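Choloylglycine hydrolase (Clostridium perfringens, PDB 2BJF) hydrolyses the amide bond of glycine- and taurine-conjugated bile salts, releasing the free bile acid and the amino acid. Local coordinates at residues F252-R263 with D274-M282. Residues are numbered along the deposited sequence; the frame is centred on the assembly and turned at random.
Sequences FFHILNNVAMVR and DLTQYTSCM
Phe252 turns one ring face to Cys281, whose SG sits 3.7 Å from the ring centroid and 16° off its normal, a sulfur-aromatic contact between helix 249-257 and strand 275-283 in the alpha/beta layering of the Ntn-hydrolase fold. Two torsions bring ring and thiol together: CG of Phe252 is trans to its backbone N (chi1 -170°), and SG of Cys281 is likewise anti to its own. Cys281 CB adds a CH-pi contact over the same ring, while Phe253, next to Phe252 on the helix, brings CE2 to within 3.8 Å of that CB. Further round the Phe253 ring, CE1 lies 3.7 Å from Thr279 CG2, the methyl that also receives Leu256 CD1; Thr279 OG1 instead hydrogen-bonds Asn19 of strand 14-22.

Past the helix the chain runs close beside the strand. Thr276 OG1 accepts the N-H of Met261 at 2.8 Å (152°) and also bonds Asp21, so this hydroxyl links the loop to strand 14-22. In return, Thr276 N gives a straight but weak bond to Met261 O. The extended Met261 side chain carries SD to 3.5 Å from Asp274 OD2; the Asp274 side chain lies about 5 Å from a bound taurine at the nearest atoms. Arg263 bends at chi3 and salt-bridges Glu251 of the second subunit through NE, while one guanidinium face receives Leu275 CD1, 3.6 Å from Arg263 NH2.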
loop_
_atom_site.group_PDB
_atom_site.type_symbol
_atom_site.label_atom_id
_atom_site.label_comp_id
_atom_site.label_asym_id
_atom_site.label_seq_id
_atom_site.Cartn_x
_atom_site.Cartn_y
_atom_site.Cartn_z
ATOM N N PHE A 252 -21.744 14.491 -5.882
ATOM C CA PHE A 252 -21.703 14.227 -4.446
ATOM C C PHE A 252 -21.796 12.724 -4.179
ATOM O O PHE A 252 -21.021 12.173 -3.397
ATOM C CB PHE A 252 -22.854 14.974 -3.762
ATOM C CG PHE A 252 -22.784 14.984 -2.261
ATOM C CD1 PHE A 252 -22.224 16.067 -1.590
ATOM C CD2 PHE A 252 -23.312 13.931 -1.515
ATOM C CE1 PHE A 252 -22.168 16.091 -0.198
ATOM C CE2 PHE A 252 -23.258 13.947 -0.124
ATOM C CZ PHE A 252 -22.683 15.028 0.534
ATOM N N PHE A 253 -22.737 12.066 -4.854
ATOM C CA PHE A 253 -22.951 10.630 -4.693
ATOM C C PHE A 253 -21.809 9.801 -5.278
ATOM O O PHE A 253 -21.434 8.775 -4.708
ATOM C CB PHE A 253 -24.305 10.220 -5.285
ATOM C CG PHE A 253 -25.479 10.653 -4.449
ATOM C CD1 PHE A 253 -26.074 9.767 -3.554
ATOM C CD2 PHE A 253 -25.978 11.950 -4.542
ATOM C CE1 PHE A 253 -27.155 10.166 -2.768
ATOM C CE2 PHE A 253 -27.059 12.359 -3.761
ATOM C CZ PHE A 253 -27.648 11.464 -2.872
ATOM N N HIS A 254 -21.247 10.254 -6.397
ATOM C CA HIS A 254 -20.088 9.582 -6.991
ATOM C C HIS A 254 -18.892 9.548 -6.044
ATOM O O HIS A 254 -18.220 8.523 -5.925
ATOM C CB HIS A 254 -19.702 10.217 -8.328
ATOM C CG HIS A 254 -20.593 9.814 -9.461
ATOM N ND1 HIS A 254 -20.577 8.547 -10.002
ATOM C CD2 HIS A 254 -21.524 10.510 -10.154
ATOM C CE1 HIS A 254 -21.466 8.478 -10.979
ATOM N NE2 HIS A 254 -22.052 9.656 -11.092
ATOM N N ILE A 255 -18.642 10.665 -5.363
ATOM C CA ILE A 255 -17.554 10.744 -4.386
ATOM C C ILE A 255 -17.783 9.759 -3.235
ATOM O O ILE A 255 -16.905 8.954 -2.915
ATOM C CB ILE A 255 -17.358 12.190 -3.847
ATOM C CG1 ILE A 255 -16.874 13.118 -4.967
ATOM C CG2 ILE A 255 -16.361 12.203 -2.692
ATOM C CD1 ILE A 255 -16.915 14.604 -4.618
ATOM N N LEU A 256 -18.968 9.810 -2.631
ATOM C CA LEU A 256 -19.271 8.949 -1.486
ATOM C C LEU A 256 -19.388 7.462 -1.829
ATOM O O LEU A 256 -19.102 6.611 -0.984
ATOM C CB LEU A 256 -20.509 9.444 -0.730
ATOM C CG LEU A 256 -20.336 10.721 0.105
ATOM C CD1 LEU A 256 -21.607 11.024 0.869
ATOM C CD2 LEU A 256 -19.162 10.620 1.073
ATOM N N ASN A 257 -19.796 7.150 -3.061
ATOM C CA ASN A 257 -19.853 5.759 -3.530
ATOM C C ASN A 257 -18.497 5.056 -3.409
ATOM O O ASN A 257 -18.430 3.857 -3.136
ATOM C CB ASN A 257 -20.334 5.675 -4.985
ATOM C CG ASN A 257 -21.844 5.873 -5.143
ATOM O OD1 ASN A 257 -22.347 5.902 -6.268
ATOM N ND2 ASN A 257 -22.565 6.011 -4.033
ATOM N N ASN A 258 -17.421 5.815 -3.610
ATOM C CA ASN A 258 -16.069 5.268 -3.574
ATOM C C ASN A 258 -15.665 4.744 -2.196
ATOM O O ASN A 258 -14.830 3.843 -2.089
ATOM C CB ASN A 258 -15.061 6.311 -4.057
ATOM C CG ASN A 258 -13.644 5.774 -4.096
ATOM O OD1 ASN A 258 -12.860 6.003 -3.173
ATOM N ND2 ASN A 258 -13.314 5.040 -5.151
ATOM N N VAL A 259 -16.262 5.311 -1.150
ATOM C CA VAL A 259 -15.961 4.906 0.225
ATOM C C VAL A 259 -17.122 4.157 0.890
ATOM O O VAL A 259 -17.112 3.923 2.101
ATOM C CB VAL A 259 -15.499 6.108 1.100
ATOM C CG1 VAL A 259 -14.115 6.588 0.665
ATOM C CG2 VAL A 259 -16.514 7.254 1.059
ATOM N N ALA A 260 -18.108 3.768 0.084
ATOM C CA ALA A 260 -19.260 3.017 0.572
ATOM C C ALA A 260 -18.901 1.561 0.862
ATOM O O ALA A 260 -18.152 0.934 0.110
ATOM C CB ALA A 260 -20.410 3.098 -0.429
ATOM N N MET A 261 -19.431 1.034 1.963
ATOM C CA MET A 261 -19.219 -0.365 2.331
ATOM C C MET A 261 -20.167 -1.284 1.568
ATOM O O MET A 261 -21.330 -0.937 1.335
ATOM C CB MET A 261 -19.383 -0.567 3.838
ATOM C CG MET A 261 -18.315 0.118 4.669
ATOM S SD MET A 261 -18.616 -0.049 6.433
ATOM C CE MET A 261 -17.358 1.046 7.081
ATOM N N VAL A 262 -19.653 -2.453 1.194
ATOM C CA VAL A 262 -20.361 -3.422 0.352
ATOM C C VAL A 262 -20.606 -4.709 1.142
ATOM O O VAL A 262 -19.707 -5.198 1.831
ATOM C CB VAL A 262 -19.543 -3.742 -0.932
ATOM C CG1 VAL A 262 -20.310 -4.676 -1.858
ATOM C CG2 VAL A 262 -19.165 -2.460 -1.672
ATOM N N ARG A 263 -21.821 -5.250 1.038
ATOM C CA ARG A 263 -22.218 -6.445 1.793
ATOM C C ARG A 263 -21.220 -7.595 1.675
ATOM O O ARG A 263 -20.839 -7.988 0.569
ATOM C CB ARG A 263 -23.613 -6.924 1.370
ATOM C CG ARG A 263 -24.272 -7.863 2.375
ATOM C CD ARG A 263 -25.608 -8.409 1.872
ATOM N NE ARG A 263 -26.603 -7.360 1.655
ATOM C CZ ARG A 263 -27.414 -6.871 2.589
ATOM N NH1 ARG A 263 -27.365 -7.324 3.838
ATOM N NH2 ARG A 263 -28.280 -5.919 2.270
ATOM N N ASP A 274 -21.259 -4.903 7.756
ATOM C CA ASP A 274 -21.345 -3.454 7.871
ATOM C C ASP A 274 -21.605 -2.888 6.477
ATOM O O ASP A 274 -20.881 -3.205 5.529
ATOM C CB ASP A 274 -20.036 -2.901 8.447
ATOM C CG ASP A 274 -20.205 -1.553 9.131
ATOM O OD1 ASP A 274 -21.315 -0.981 9.113
ATOM O OD2 ASP A 274 -19.204 -1.057 9.693
ATOM N N LEU A 275 -22.651 -2.073 6.353
ATOM C CA LEU A 275 -23.076 -1.534 5.058
ATOM C C LEU A 275 -23.205 -0.021 5.097
ATOM O O LEU A 275 -23.482 0.552 6.149
ATOM C CB LEU A 275 -24.449 -2.099 4.656
ATOM C CG LEU A 275 -24.826 -3.571 4.829
ATOM C CD1 LEU A 275 -26.257 -3.807 4.361
ATOM C CD2 LEU A 275 -23.871 -4.469 4.077
ATOM N N THR A 276 -23.022 0.620 3.944
ATOM C CA THR A 276 -23.496 1.988 3.766
ATOM C C THR A 276 -25.008 1.880 3.573
ATOM O O THR A 276 -25.491 1.627 2.461
ATOM C CB THR A 276 -22.810 2.701 2.583
ATOM O OG1 THR A 276 -21.409 2.819 2.859
ATOM C CG2 THR A 276 -23.395 4.099 2.371
ATOM N N GLN A 277 -25.740 2.054 4.671
ATOM C CA GLN A 277 -27.193 1.879 4.686
ATOM C C GLN A 277 -27.904 2.936 3.846
ATOM O O GLN A 277 -28.852 2.625 3.123
ATOM C CB GLN A 277 -27.727 1.897 6.122
ATOM C CG GLN A 277 -27.194 0.777 7.016
ATOM C CD GLN A 277 -27.863 -0.576 6.792
ATOM O OE1 GLN A 277 -27.382 -1.599 7.279
ATOM N NE2 GLN A 277 -28.977 -0.587 6.065
ATOM N N TYR A 278 -27.441 4.178 3.955
ATOM C CA TYR A 278 -27.962 5.283 3.150
ATOM C C TYR A 278 -26.908 6.353 2.880
ATOM O O TYR A 278 -25.887 6.434 3.572
ATOM C CB TYR A 278 -29.244 5.892 3.756
ATOM C CG TYR A 278 -29.074 6.721 5.014
ATOM C CD1 TYR A 278 -28.691 8.063 4.947
ATOM C CD2 TYR A 278 -29.340 6.177 6.268
ATOM C CE1 TYR A 278 -28.550 8.831 6.101
ATOM C CE2 TYR A 278 -29.210 6.938 7.426
ATOM C CZ TYR A 278 -28.808 8.259 7.335
ATOM O OH TYR A 278 -28.678 9.009 8.482
ATOM N N THR A 279 -27.164 7.154 1.853
ATOM C CA THR A 279 -26.333 8.297 1.518
ATOM C C THR A 279 -27.242 9.512 1.408
ATOM O O THR A 279 -28.164 9.532 0.590
ATOM C CB THR A 279 -25.574 8.073 0.196
ATOM O OG1 THR A 279 -24.775 6.889 0.299
ATOM C CG2 THR A 279 -24.673 9.261 -0.126
ATOM N N SER A 280 -26.991 10.508 2.252
ATOM C CA SER A 280 -27.787 11.730 2.256
ATOM C C SER A 280 -26.989 12.906 1.706
ATOM O O SER A 280 -25.769 12.973 1.864
ATOM C CB SER A 280 -28.301 12.043 3.663
ATOM O OG SER A 280 -27.250 12.416 4.535
ATOM N N CYS A 281 -27.693 13.818 1.044
ATOM C CA CYS A 281 -27.102 15.035 0.511
ATOM C C CYS A 281 -28.109 16.162 0.657
ATOM O O CYS A 281 -29.168 16.143 0.031
ATOM C CB CYS A 281 -26.718 14.856 -0.958
ATOM S SG CYS A 281 -26.034 16.343 -1.730
ATOM N N MET A 282 -27.772 17.137 1.494
ATOM C CA MET A 282 -28.648 18.271 1.752
ATOM C C MET A 282 -28.198 19.481 0.952
ATOM O O MET A 282 -27.038 19.888 1.033
ATOM C CB MET A 282 -28.644 18.610 3.247
ATOM C CG MET A 282 -29.268 17.539 4.124
ATOM S SD MET A 282 -28.879 17.739 5.872
ATOM C CE MET A 282 -27.359 16.801 6.001
HETATM O O HOH W 1 -19.878 -5.724 4.572
#